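Restriction endonuclease Hpy99I (Helicobacter pylori, PDB 3GOX) cleaves double-stranded DNA at a specific pseudopalindromic target sequence, acting as a dimeric type II restriction endonuclease of the beta-beta-alpha-Me class. Local coordinates at residues E91-D96 with T102-C107; F138-C143 with D172-G177; V156-H161 with W165-I170. One frame throughout, in Å; residues are numbered along the deposited sequence.

Interaction 1: E91-D96 with T102-C107; sequences EINQTD and TTRPSC. With ZN (zinc ion), chain E; nucleotides of chain C; nucleotides of chain D.
T102 O accepts two neighbouring backbone N-H groups, those of N93 and Q94, the mark of a classic beta bulge. N93 N lies 2.8 Å from T102 O, and Q94 N gives the longer bond. In return T102 N donates to Q94 O at 2.9 Å. Past the bulge I92 pairs with T103, and R104 N bonds to E91 O.

R104 carries much of the side-chain contact. Its chain is extended from CG to NE and runs alongside E91, which points the same way. E91 keeps CG anti to the backbone N (chi1 -175°), and OE1 reaches the edge of the guanidinium. The salt bridge from R104 NE to E91 OE1 is 3.0 Å long and lies near the guanidinium plane. A water also joins E91 OE1 to R104 NH2. Over one face of the same guanidinium lies N93 ND2, 3.4 Å from R104 CZ, with the two planes 38° apart. The arginine is thus held at its edge and covered on a face, while NH1 bonds to the imidazole-ring nitrogen of a guanine base.

The two bulge residues also meet the DNA bases. The cytosine N4 of DC3 of chain C donates to N93 O at 2.8 Å, almost straight. The N93 amide bonds to a cytosine and a guanine, and Q94 NE2 to a guanine O6. After R104 the chain leads to C107, whose SG binds zinc together with C78, C81 and C110. This is a beta hairpin beside a four-cysteine zinc site, within the family's beta4-alpha2 domain, and it reads DNA bases through both backbone and side chains.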
# COMPACT_ATOMS: atom_id res chain seq x y z
N GLU A 91 -11.43 -4.12 -13.55
CA GLU A 91 -11.69 -2.69 -13.43
C GLU A 91 -10.41 -1.87 -13.61
O GLU A 91 -9.38 -2.15 -12.97
CB GLU A 91 -12.27 -2.44 -12.04
CG GLU A 91 -12.73 -1.03 -11.75
CD GLU A 91 -13.31 -0.92 -10.37
OE1 GLU A 91 -12.56 -1.00 -9.38
OE2 GLU A 91 -14.55 -0.71 -10.27
N ILE A 92 -10.48 -0.84 -14.47
CA ILE A 92 -9.39 0.12 -14.61
C ILE A 92 -9.17 0.82 -13.25
O ILE A 92 -10.13 1.25 -12.60
CB ILE A 92 -9.64 1.15 -15.74
CG1 ILE A 92 -9.45 0.48 -17.10
CG2 ILE A 92 -8.68 2.32 -15.64
CD1 ILE A 92 -9.84 1.34 -18.29
N ASN A 93 -7.91 0.94 -12.84
CA ASN A 93 -7.55 1.42 -11.51
C ASN A 93 -6.45 2.49 -11.44
O ASN A 93 -6.41 3.26 -10.49
CB ASN A 93 -7.15 0.22 -10.65
CG ASN A 93 -6.91 0.58 -9.22
OD1 ASN A 93 -5.77 0.54 -8.74
ND2 ASN A 93 -7.99 0.90 -8.50
N GLN A 94 -5.55 2.53 -12.42
CA GLN A 94 -4.43 3.47 -12.39
C GLN A 94 -3.93 3.72 -13.82
O GLN A 94 -4.45 3.15 -14.79
CB GLN A 94 -3.29 2.96 -11.48
CG GLN A 94 -3.23 3.60 -10.09
CD GLN A 94 -2.82 5.08 -10.13
OE1 GLN A 94 -2.64 5.67 -11.20
NE2 GLN A 94 -2.65 5.69 -8.95
N THR A 95 -2.92 4.57 -13.93
CA THR A 95 -2.28 4.93 -15.19
C THR A 95 -0.78 4.91 -14.94
O THR A 95 -0.33 5.46 -13.92
CB THR A 95 -2.67 6.35 -15.65
OG1 THR A 95 -4.09 6.52 -15.59
CG2 THR A 95 -2.19 6.62 -17.06
N ASP A 96 0.00 4.29 -15.83
CA ASP A 96 1.46 4.27 -15.68
C ASP A 96 2.11 5.50 -16.34
O ASP A 96 1.41 6.32 -16.94
CB ASP A 96 2.08 2.95 -16.19
CG ASP A 96 1.91 2.73 -17.68
OD1 ASP A 96 1.80 3.70 -18.46
OD2 ASP A 96 1.88 1.54 -18.08
N THR A 102 -3.93 0.62 -16.18
CA THR A 102 -3.67 -0.56 -15.38
C THR A 102 -5.00 -0.96 -14.75
O THR A 102 -5.72 -0.10 -14.23
CB THR A 102 -2.62 -0.27 -14.29
OG1 THR A 102 -1.50 0.44 -14.86
CG2 THR A 102 -2.14 -1.57 -13.62
N THR A 103 -5.32 -2.24 -14.83
CA THR A 103 -6.51 -2.79 -14.21
C THR A 103 -6.14 -3.49 -12.90
O THR A 103 -4.98 -3.87 -12.71
CB THR A 103 -7.22 -3.78 -15.15
OG1 THR A 103 -6.31 -4.80 -15.57
CG2 THR A 103 -7.75 -3.05 -16.39
N ARG A 104 -7.09 -3.63 -11.99
CA ARG A 104 -6.86 -4.36 -10.75
C ARG A 104 -6.43 -5.79 -11.09
O ARG A 104 -6.86 -6.31 -12.13
CB ARG A 104 -8.12 -4.39 -9.87
CG ARG A 104 -8.63 -3.04 -9.36
CD ARG A 104 -9.65 -3.29 -8.31
NE ARG A 104 -10.29 -2.08 -7.79
CZ ARG A 104 -9.87 -1.34 -6.76
NH1 ARG A 104 -8.74 -1.61 -6.14
NH2 ARG A 104 -10.59 -0.30 -6.38
N PRO A 105 -5.63 -6.42 -10.23
CA PRO A 105 -5.21 -7.81 -10.53
C PRO A 105 -6.32 -8.83 -10.32
O PRO A 105 -6.21 -9.95 -10.86
CB PRO A 105 -4.07 -8.04 -9.55
CG PRO A 105 -4.38 -7.14 -8.39
CD PRO A 105 -5.02 -5.92 -8.99
N SER A 106 -7.34 -8.50 -9.54
CA SER A 106 -8.50 -9.37 -9.29
C SER A 106 -9.68 -8.95 -10.16
O SER A 106 -9.98 -7.75 -10.28
CB SER A 106 -8.91 -9.30 -7.81
OG SER A 106 -7.80 -9.36 -6.95
N CYS A 107 -10.34 -9.93 -10.77
CA CYS A 107 -11.46 -9.69 -11.66
C CYS A 107 -12.66 -9.13 -10.90
O CYS A 107 -12.74 -9.20 -9.67
CB CYS A 107 -11.85 -10.99 -12.39
SG CYS A 107 -12.66 -12.24 -11.37
ZN ZN E . -11.22 -13.74 -10.28
P DT C 2 -8.53 8.39 -15.68
OP1 DT C 2 -7.90 9.35 -16.63
OP2 DT C 2 -8.09 6.97 -15.68
O5' DT C 2 -8.35 8.97 -14.21
C5' DT C 2 -8.71 10.31 -13.90
C4' DT C 2 -8.81 10.50 -12.40
O4' DT C 2 -9.79 9.59 -11.85
C3' DT C 2 -7.54 10.19 -11.61
O3' DT C 2 -6.63 11.30 -11.69
C2' DT C 2 -8.10 10.00 -10.22
C1' DT C 2 -9.43 9.29 -10.50
N1 DT C 2 -9.37 7.83 -10.36
C2 DT C 2 -9.39 7.30 -9.09
O2 DT C 2 -9.43 7.99 -8.09
N3 DT C 2 -9.35 5.93 -9.04
C4 DT C 2 -9.29 5.05 -10.11
O4 DT C 2 -9.27 3.85 -9.90
C5 DT C 2 -9.27 5.68 -11.41
C7 DT C 2 -9.20 4.81 -12.63
C6 DT C 2 -9.31 7.01 -11.47
P DC C 3 -5.14 11.16 -11.12
OP1 DC C 3 -4.51 12.50 -11.19
OP2 DC C 3 -4.48 10.00 -11.78
O5' DC C 3 -5.35 10.80 -9.59
C5' DC C 3 -5.86 11.76 -8.66
C4' DC C 3 -5.72 11.24 -7.26
O4' DC C 3 -6.53 10.06 -7.08
C3' DC C 3 -4.31 10.78 -6.93
O3' DC C 3 -3.53 11.92 -6.54
C2' DC C 3 -4.53 9.80 -5.80
C1' DC C 3 -5.93 9.23 -6.09
N1 DC C 3 -5.98 7.84 -6.58
C2 DC C 3 -6.12 6.80 -5.65
O2 DC C 3 -6.13 7.07 -4.45
N3 DC C 3 -6.24 5.53 -6.10
C4 DC C 3 -6.21 5.28 -7.41
N4 DC C 3 -6.37 4.02 -7.81
C5 DC C 3 -6.03 6.31 -8.37
C6 DC C 3 -5.92 7.57 -7.92
P DT D 5 -0.69 -5.88 -9.34
OP1 DT D 5 -0.41 -7.33 -9.10
OP2 DT D 5 -1.63 -5.50 -10.42
O5' DT D 5 -1.23 -5.29 -7.97
C5' DT D 5 -0.64 -5.65 -6.73
C4' DT D 5 -1.12 -4.71 -5.65
O4' DT D 5 -0.65 -3.39 -5.95
C3' DT D 5 -2.64 -4.60 -5.58
O3' DT D 5 -3.10 -5.51 -4.57
C2' DT D 5 -2.89 -3.15 -5.20
C1' DT D 5 -1.52 -2.47 -5.32
N1 DT D 5 -1.45 -1.22 -6.09
C2 DT D 5 -0.92 -0.12 -5.47
O2 DT D 5 -0.60 -0.12 -4.29
N3 DT D 5 -0.79 0.99 -6.27
C4 DT D 5 -1.13 1.10 -7.60
O4 DT D 5 -0.92 2.15 -8.20
C5 DT D 5 -1.71 -0.09 -8.19
C7 DT D 5 -2.13 -0.07 -9.63
C6 DT D 5 -1.84 -1.18 -7.41
O HOH W 1 -11.69 -5.74 -11.11
O HOH W 2 -13.53 -0.46 -6.92

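Interaction 2: F138-C143 with D172-G177; sequences FTCPIC and DSCNTG. With ZN (zinc ion), chain F; NA (sodium ion), chain G; nucleotides of chain D; nucleotides of chain C.
C174 contributes most of the buried surface, and I142 and C143 cover it from the other segment. The sulfur of C174 is the meeting point. C143 CB lies 3.5 Å from C174 SG, and I142 CB lies 3.9 Å from the same sulfur. The methyl CG2 of I142 also touches it. CD1 of I142 reaches along to C174 CB, so the isoleucine lies against both CB and SG of C174. On the second subunit, V191 packs on I142 and F181 on C174.

The bond that joins the segments is made through zinc. C174 SG binds the metal at 2.3 Å. It is anti to its own carbonyl carbon (chi1 -77°), which carries the sulfur off the helix toward the 138-143 segment. C143 SG stands between its backbone N and carbonyl carbon (chi1 69°) and binds zinc at 2.4 Å. C140 SG is the third ligand and C171 the fourth. Two CxxC pairs, C140/C143 and C171/C174, thus form a four-cysteine zinc site. I142 N also donates to C140 SG at 3.6 Å. This bond would probably temper the charge on the thiolate; it lies within the turn that carries C140 and C143.

The residue after C174 serves another metal. N175 OD1 is a ligand of the sodium ion. N175 ND2 donates to O3' of DG7 of chain D. D172 OD1 accepts a bond from N2 of that guanine.

The zinc ties the turn that follows strand 137-139 to the start of helix 172-180. Strand 166-171 runs directly into this helix, and its I170 touches I142.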
# COMPACT_ATOMS: atom_id res chain seq x y z
N PHE A 138 -3.97 16.64 12.46
CA PHE A 138 -4.53 15.32 12.76
C PHE A 138 -3.40 14.38 13.19
O PHE A 138 -2.27 14.51 12.71
CB PHE A 138 -5.15 14.79 11.47
CG PHE A 138 -5.74 13.41 11.57
CD1 PHE A 138 -6.95 13.21 12.21
CD2 PHE A 138 -5.10 12.33 10.98
CE1 PHE A 138 -7.50 11.94 12.28
CE2 PHE A 138 -5.66 11.06 11.04
CZ PHE A 138 -6.86 10.88 11.70
N THR A 139 -3.70 13.44 14.09
CA THR A 139 -2.79 12.36 14.46
C THR A 139 -3.50 11.05 14.17
O THR A 139 -4.53 10.75 14.76
CB THR A 139 -2.34 12.47 15.93
OG1 THR A 139 -1.85 13.80 16.17
CG2 THR A 139 -1.24 11.45 16.23
N CYS A 140 -2.96 10.27 13.26
CA CYS A 140 -3.63 9.03 12.87
C CYS A 140 -3.64 8.03 14.03
O CYS A 140 -2.63 7.83 14.69
CB CYS A 140 -2.95 8.41 11.65
SG CYS A 140 -3.71 6.86 11.06
N PRO A 141 -4.81 7.44 14.31
CA PRO A 141 -4.86 6.52 15.46
C PRO A 141 -4.10 5.21 15.29
O PRO A 141 -3.89 4.49 16.28
CB PRO A 141 -6.35 6.27 15.65
CG PRO A 141 -7.00 6.60 14.39
CD PRO A 141 -6.13 7.63 13.69
N ILE A 142 -3.68 4.89 14.06
CA ILE A 142 -2.97 3.64 13.81
C ILE A 142 -1.47 3.89 13.78
O ILE A 142 -0.75 3.49 14.69
CB ILE A 142 -3.48 2.92 12.55
CG1 ILE A 142 -4.97 2.60 12.69
CG2 ILE A 142 -2.65 1.63 12.29
CD1 ILE A 142 -5.58 1.93 11.49
N CYS A 143 -1.01 4.63 12.77
CA CYS A 143 0.41 4.88 12.59
C CYS A 143 0.97 5.98 13.49
O CYS A 143 2.19 6.13 13.56
CB CYS A 143 0.72 5.22 11.13
SG CYS A 143 0.06 6.81 10.58
N ASP A 172 -4.94 7.50 4.56
CA ASP A 172 -5.05 6.65 3.36
C ASP A 172 -3.94 5.60 3.33
O ASP A 172 -4.17 4.48 2.91
CB ASP A 172 -5.02 7.55 2.10
CG ASP A 172 -5.12 6.78 0.78
OD1 ASP A 172 -6.24 6.42 0.37
OD2 ASP A 172 -4.08 6.61 0.11
N SER A 173 -2.76 5.97 3.80
CA SER A 173 -1.64 5.01 3.86
C SER A 173 -2.02 3.81 4.73
O SER A 173 -1.86 2.65 4.32
CB SER A 173 -0.41 5.73 4.40
OG SER A 173 0.69 4.87 4.58
N CYS A 174 -2.50 4.06 5.94
CA CYS A 174 -2.93 2.98 6.83
C CYS A 174 -4.10 2.19 6.26
O CYS A 174 -4.12 0.97 6.35
CB CYS A 174 -3.32 3.53 8.21
SG CYS A 174 -1.85 3.93 9.20
N ASN A 175 -5.07 2.88 5.67
CA ASN A 175 -6.25 2.22 5.14
C ASN A 175 -5.88 1.22 4.02
O ASN A 175 -6.38 0.09 3.99
CB ASN A 175 -7.25 3.25 4.61
CG ASN A 175 -8.57 2.62 4.22
OD1 ASN A 175 -9.21 1.97 5.03
ND2 ASN A 175 -8.99 2.83 2.98
N THR A 176 -4.98 1.65 3.15
CA THR A 176 -4.54 0.80 2.04
C THR A 176 -3.57 -0.28 2.51
O THR A 176 -3.36 -1.27 1.80
CB THR A 176 -3.98 1.65 0.89
OG1 THR A 176 -2.95 2.53 1.35
CG2 THR A 176 -5.11 2.43 0.23
N GLY A 177 -3.00 -0.12 3.70
CA GLY A 177 -2.25 -1.17 4.38
C GLY A 177 -3.16 -2.24 4.97
O GLY A 177 -2.87 -3.45 4.86
ZN ZN F . -2.03 6.23 9.56
NA NA G . -10.86 0.37 4.96
P DG D 7 -8.71 -3.48 -0.75
OP1 DG D 7 -9.25 -4.56 0.11
OP2 DG D 7 -9.02 -3.45 -2.20
O5' DG D 7 -9.19 -2.09 -0.13
C5' DG D 7 -8.84 -1.75 1.21
C4' DG D 7 -9.23 -0.32 1.51
O4' DG D 7 -8.59 0.55 0.54
C3' DG D 7 -10.71 0.01 1.42
O3' DG D 7 -10.98 1.11 2.29
C2' DG D 7 -10.87 0.42 -0.03
C1' DG D 7 -9.56 1.16 -0.29
N9 DG D 7 -9.10 1.10 -1.68
C8 DG D 7 -9.34 0.08 -2.58
N7 DG D 7 -8.86 0.32 -3.77
C5 DG D 7 -8.25 1.57 -3.65
C6 DG D 7 -7.58 2.36 -4.62
O6 DG D 7 -7.42 2.14 -5.83
N1 DG D 7 -7.10 3.55 -4.07
C2 DG D 7 -7.25 3.93 -2.76
N2 DG D 7 -6.70 5.11 -2.43
N3 DG D 7 -7.90 3.21 -1.85
C4 DG D 7 -8.36 2.05 -2.36
P DG C 4 -1.93 11.87 -6.61
OP1 DG C 4 -1.47 13.28 -6.74
OP2 DG C 4 -1.50 10.86 -7.61
O5' DG C 4 -1.53 11.37 -5.15
C5' DG C 4 -2.15 11.95 -4.00
C4' DG C 4 -1.85 11.15 -2.75
O4' DG C 4 -2.33 9.79 -2.91
C3' DG C 4 -0.38 11.00 -2.37
O3' DG C 4 -0.32 10.77 -0.96
C2' DG C 4 0.02 9.76 -3.14
C1' DG C 4 -1.22 8.89 -2.98
N9 DG C 4 -1.49 7.95 -4.07
C8 DG C 4 -1.43 8.20 -5.42
N7 DG C 4 -1.79 7.17 -6.15
C5 DG C 4 -2.08 6.18 -5.23
C6 DG C 4 -2.54 4.84 -5.42
O6 DG C 4 -2.82 4.26 -6.48
N1 DG C 4 -2.69 4.17 -4.21
C2 DG C 4 -2.44 4.71 -2.97
N2 DG C 4 -2.62 3.90 -1.92
N3 DG C 4 -2.03 5.96 -2.78
C4 DG C 4 -1.88 6.63 -3.94
O HOH W 3 -9.17 -1.21 4.67
O HOH W 4 -12.30 -1.62 4.95

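Interaction 3: V156-H161 with W165-I170; sequences VHDHNH and WGREWI. With NA (sodium ion), chain G; nucleotides of chain D.
The H157 ring meets the six-membered ring of W169 obliquely, with centroids 4.1 Å apart and planes at 44°. Both side chains point the same way from the sheet. In the conformer described, H157 ND1 donates to OP1 of DG9 of chain D at 2.8 Å, and NE2 bonds to D128. W169 NE1 bonds to M127 O.

Paired backbone bonds between V156 and I170, and one from R167 N to D158 O, hold the strands together. Further along the same hairpin R167 grips D158 side-on. R167 NE meets D158 OD2 at 2.8 Å, in the guanidinium plane but from above the carboxylate plane. R167 NH2 reaches the syn lone pair of D158 OD1 at 3.0 Å. A bend at chi3 (-79°) turns the guanidinium back to the aspartate. R167 NH2 also forms a salt bridge with D183. D158 OD1 binds sodium as well, at 2.3 Å, so the arginine probably steadies a metal ligand. Y194 of the second subunit bonds to D158 OD2.

OP1 of DA8 of chain D binds the same sodium and takes weak bonds from H159 N and ND1. H159 NE2 bonds to V117 O.

The antiparallel hairpin has a beta bulge between H157 and H159. With N175 of helix 172-180, D158 holds sodium at a DNA phosphate, consistent with the metal site of the beta-beta-alpha-Me (His-Me finger) fold.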
# COMPACT_ATOMS: atom_id res chain seq x y z
N VAL A 156 -9.41 9.09 5.18
CA VAL A 156 -10.54 8.34 4.65
C VAL A 156 -11.44 7.86 5.78
O VAL A 156 -10.97 7.69 6.91
CB VAL A 156 -10.09 7.11 3.84
CG1 VAL A 156 -9.31 7.54 2.61
CG2 VAL A 156 -9.28 6.13 4.71
N HIS A 157 -12.71 7.67 5.41
CA HIS A 157 -13.70 6.90 6.18
C HIS A 157 -13.32 5.44 6.10
O HIS A 157 -13.51 4.82 5.05
CB HIS A 157 -15.10 6.95 5.52
CG HIS A 157 -15.73 8.30 5.41
ND1 HIS A 157 -15.60 9.09 4.28
CD2 HIS A 157 -16.59 8.95 6.22
CE1 HIS A 157 -16.31 10.19 4.43
NE2 HIS A 157 -16.93 10.13 5.60
N ASP A 158 -12.75 4.86 7.15
CA ASP A 158 -12.58 3.41 7.16
C ASP A 158 -13.86 2.74 7.69
O ASP A 158 -14.55 3.28 8.54
CB ASP A 158 -11.35 3.06 7.98
CG ASP A 158 -11.14 1.59 8.15
OD1 ASP A 158 -11.28 0.81 7.16
OD2 ASP A 158 -10.78 1.20 9.28
N HIS A 159 -14.18 1.56 7.15
CA HIS A 159 -15.36 0.80 7.59
C HIS A 159 -15.09 -0.70 7.58
O HIS A 159 -14.16 -1.19 6.90
CB HIS A 159 -16.59 1.16 6.73
CG HIS A 159 -16.68 0.41 5.44
ND1 HIS A 159 -15.91 0.71 4.34
CD2 HIS A 159 -17.44 -0.65 5.09
CE1 HIS A 159 -16.19 -0.13 3.36
NE2 HIS A 159 -17.12 -0.97 3.79
N ASN A 160 -15.89 -1.42 8.36
CA ASN A 160 -15.85 -2.87 8.39
C ASN A 160 -16.71 -3.43 7.24
O ASN A 160 -17.92 -3.19 7.18
CB ASN A 160 -16.32 -3.39 9.76
CG ASN A 160 -16.24 -4.91 9.87
OD1 ASN A 160 -16.90 -5.63 9.14
ND2 ASN A 160 -15.43 -5.40 10.81
N HIS A 161 -16.08 -4.19 6.34
CA HIS A 161 -16.80 -4.70 5.17
C HIS A 161 -17.49 -6.06 5.38
O HIS A 161 -17.98 -6.66 4.43
CB HIS A 161 -15.89 -4.73 3.93
CG HIS A 161 -14.72 -5.66 4.05
ND1 HIS A 161 -13.42 -5.24 3.84
CD2 HIS A 161 -14.65 -6.98 4.33
CE1 HIS A 161 -12.60 -6.27 4.00
NE2 HIS A 161 -13.32 -7.34 4.29
N TRP A 165 -20.47 -1.17 8.85
CA TRP A 165 -20.41 -0.09 9.84
C TRP A 165 -19.05 0.59 9.89
O TRP A 165 -18.02 -0.00 9.57
CB TRP A 165 -20.81 -0.58 11.22
CG TRP A 165 -22.12 -1.28 11.23
CD1 TRP A 165 -23.19 -1.06 10.40
CD2 TRP A 165 -22.53 -2.32 12.13
NE1 TRP A 165 -24.22 -1.92 10.71
CE2 TRP A 165 -23.84 -2.70 11.77
CE3 TRP A 165 -21.90 -2.98 13.19
CZ2 TRP A 165 -24.54 -3.70 12.45
CZ3 TRP A 165 -22.59 -3.98 13.86
CH2 TRP A 165 -23.90 -4.33 13.49
N GLY A 166 -19.07 1.84 10.31
CA GLY A 166 -17.87 2.64 10.39
C GLY A 166 -16.87 2.18 11.43
O GLY A 166 -17.24 1.61 12.46
N ARG A 167 -15.60 2.39 11.14
CA ARG A 167 -14.55 2.29 12.14
C ARG A 167 -14.15 3.73 12.46
O ARG A 167 -14.97 4.45 13.01
CB ARG A 167 -13.42 1.38 11.65
CG ARG A 167 -13.93 -0.04 11.40
CD ARG A 167 -12.85 -1.11 11.40
NE ARG A 167 -12.12 -1.11 10.14
CZ ARG A 167 -12.00 -2.14 9.30
NH1 ARG A 167 -12.54 -3.33 9.58
NH2 ARG A 167 -11.33 -1.99 8.18
N GLU A 168 -12.95 4.17 12.10
CA GLU A 168 -12.49 5.54 12.39
C GLU A 168 -11.95 6.23 11.16
O GLU A 168 -11.70 5.60 10.11
CB GLU A 168 -11.42 5.54 13.49
CG GLU A 168 -11.93 4.96 14.81
CD GLU A 168 -10.86 4.74 15.87
OE1 GLU A 168 -9.80 5.39 15.83
OE2 GLU A 168 -11.11 3.91 16.78
N TRP A 169 -11.79 7.55 11.29
CA TRP A 169 -11.02 8.33 10.35
C TRP A 169 -9.56 7.99 10.54
O TRP A 169 -9.02 8.14 11.64
CB TRP A 169 -11.26 9.84 10.56
CG TRP A 169 -12.59 10.29 10.04
CD1 TRP A 169 -13.76 10.37 10.73
CD2 TRP A 169 -12.88 10.73 8.71
NE1 TRP A 169 -14.76 10.82 9.91
CE2 TRP A 169 -14.25 11.06 8.67
CE3 TRP A 169 -12.10 10.89 7.54
CZ2 TRP A 169 -14.87 11.53 7.51
CZ3 TRP A 169 -12.72 11.35 6.39
CH2 TRP A 169 -14.09 11.67 6.38
N ILE A 170 -8.93 7.53 9.46
CA ILE A 170 -7.52 7.13 9.47
C ILE A 170 -6.86 7.65 8.18
O ILE A 170 -7.55 8.05 7.23
CB ILE A 170 -7.33 5.57 9.58
CG1 ILE A 170 -7.96 4.83 8.39
CG2 ILE A 170 -7.91 5.04 10.92
CD1 ILE A 170 -7.70 3.31 8.42
NA NA G . -10.86 0.37 4.96
P DA D 8 -12.50 1.51 2.65
OP1 DA D 8 -12.79 1.03 4.03
OP2 DA D 8 -13.40 1.13 1.53
O5' DA D 8 -12.42 3.10 2.73
C5' DA D 8 -12.99 3.93 1.71
C4' DA D 8 -11.90 4.70 1.00
O4' DA D 8 -11.31 3.90 -0.03
C3' DA D 8 -12.39 5.95 0.28
O3' DA D 8 -12.43 7.03 1.22
C2' DA D 8 -11.30 6.17 -0.76
C1' DA D 8 -10.72 4.77 -0.99
N9 DA D 8 -10.96 4.20 -2.32
C8 DA D 8 -11.63 3.05 -2.62
N7 DA D 8 -11.64 2.76 -3.90
C5 DA D 8 -10.95 3.81 -4.48
C6 DA D 8 -10.61 4.10 -5.82
N6 DA D 8 -10.93 3.31 -6.85
N1 DA D 8 -9.91 5.23 -6.06
C2 DA D 8 -9.58 6.01 -5.02
N3 DA D 8 -9.83 5.85 -3.72
C4 DA D 8 -10.53 4.72 -3.52
P DG D 9 -13.61 8.12 1.16
OP1 DG D 9 -13.48 8.91 2.40
OP2 DG D 9 -14.90 7.44 0.85
O5' DG D 9 -13.21 9.05 -0.06
C5' DG D 9 -11.99 9.79 -0.02
C4' DG D 9 -11.77 10.55 -1.30
O4' DG D 9 -11.65 9.64 -2.42
C3' DG D 9 -12.87 11.52 -1.72
O3' DG D 9 -12.26 12.41 -2.63
C2' DG D 9 -13.78 10.60 -2.51
C1' DG D 9 -12.73 9.85 -3.32
N9 DG D 9 -13.11 8.55 -3.86
C8 DG D 9 -13.61 7.47 -3.17
N7 DG D 9 -13.82 6.43 -3.93
C5 DG D 9 -13.45 6.84 -5.20
C6 DG D 9 -13.45 6.14 -6.44
O6 DG D 9 -13.78 4.97 -6.66
N1 DG D 9 -13.00 6.94 -7.48
C2 DG D 9 -12.61 8.25 -7.36
N2 DG D 9 -12.22 8.85 -8.49
N3 DG D 9 -12.59 8.91 -6.21
C4 DG D 9 -13.02 8.15 -5.18
O HOH W 4 -12.30 -1.62 4.95
O HOH W 5 -12.73 -4.79 12.20
O HOH W 6 -13.32 -4.93 7.11
O HOH W 3 -9.17 -1.21 4.67

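Interactions 2 and 3 belong to one unit. Strand 166-171 continues into helix 172-180, and D158 and N175 share the sodium ion. In sequence, interaction 3 falls between the two segments of interaction 2. Interaction 1 stands apart, with its centre about 23 Å from each of the other two centres, in an earlier part of the chain. All three contacts are largely buried, though W165 in interaction 3 is exposed. Their chemistry differs with place. The 91-96/102-107 hairpin turns to the bases. The 156-161/165-170 hairpin turns to phosphates and a metal. Contact 138-143/172-177 has the least buried surface and relies on zinc instead of strand pairing.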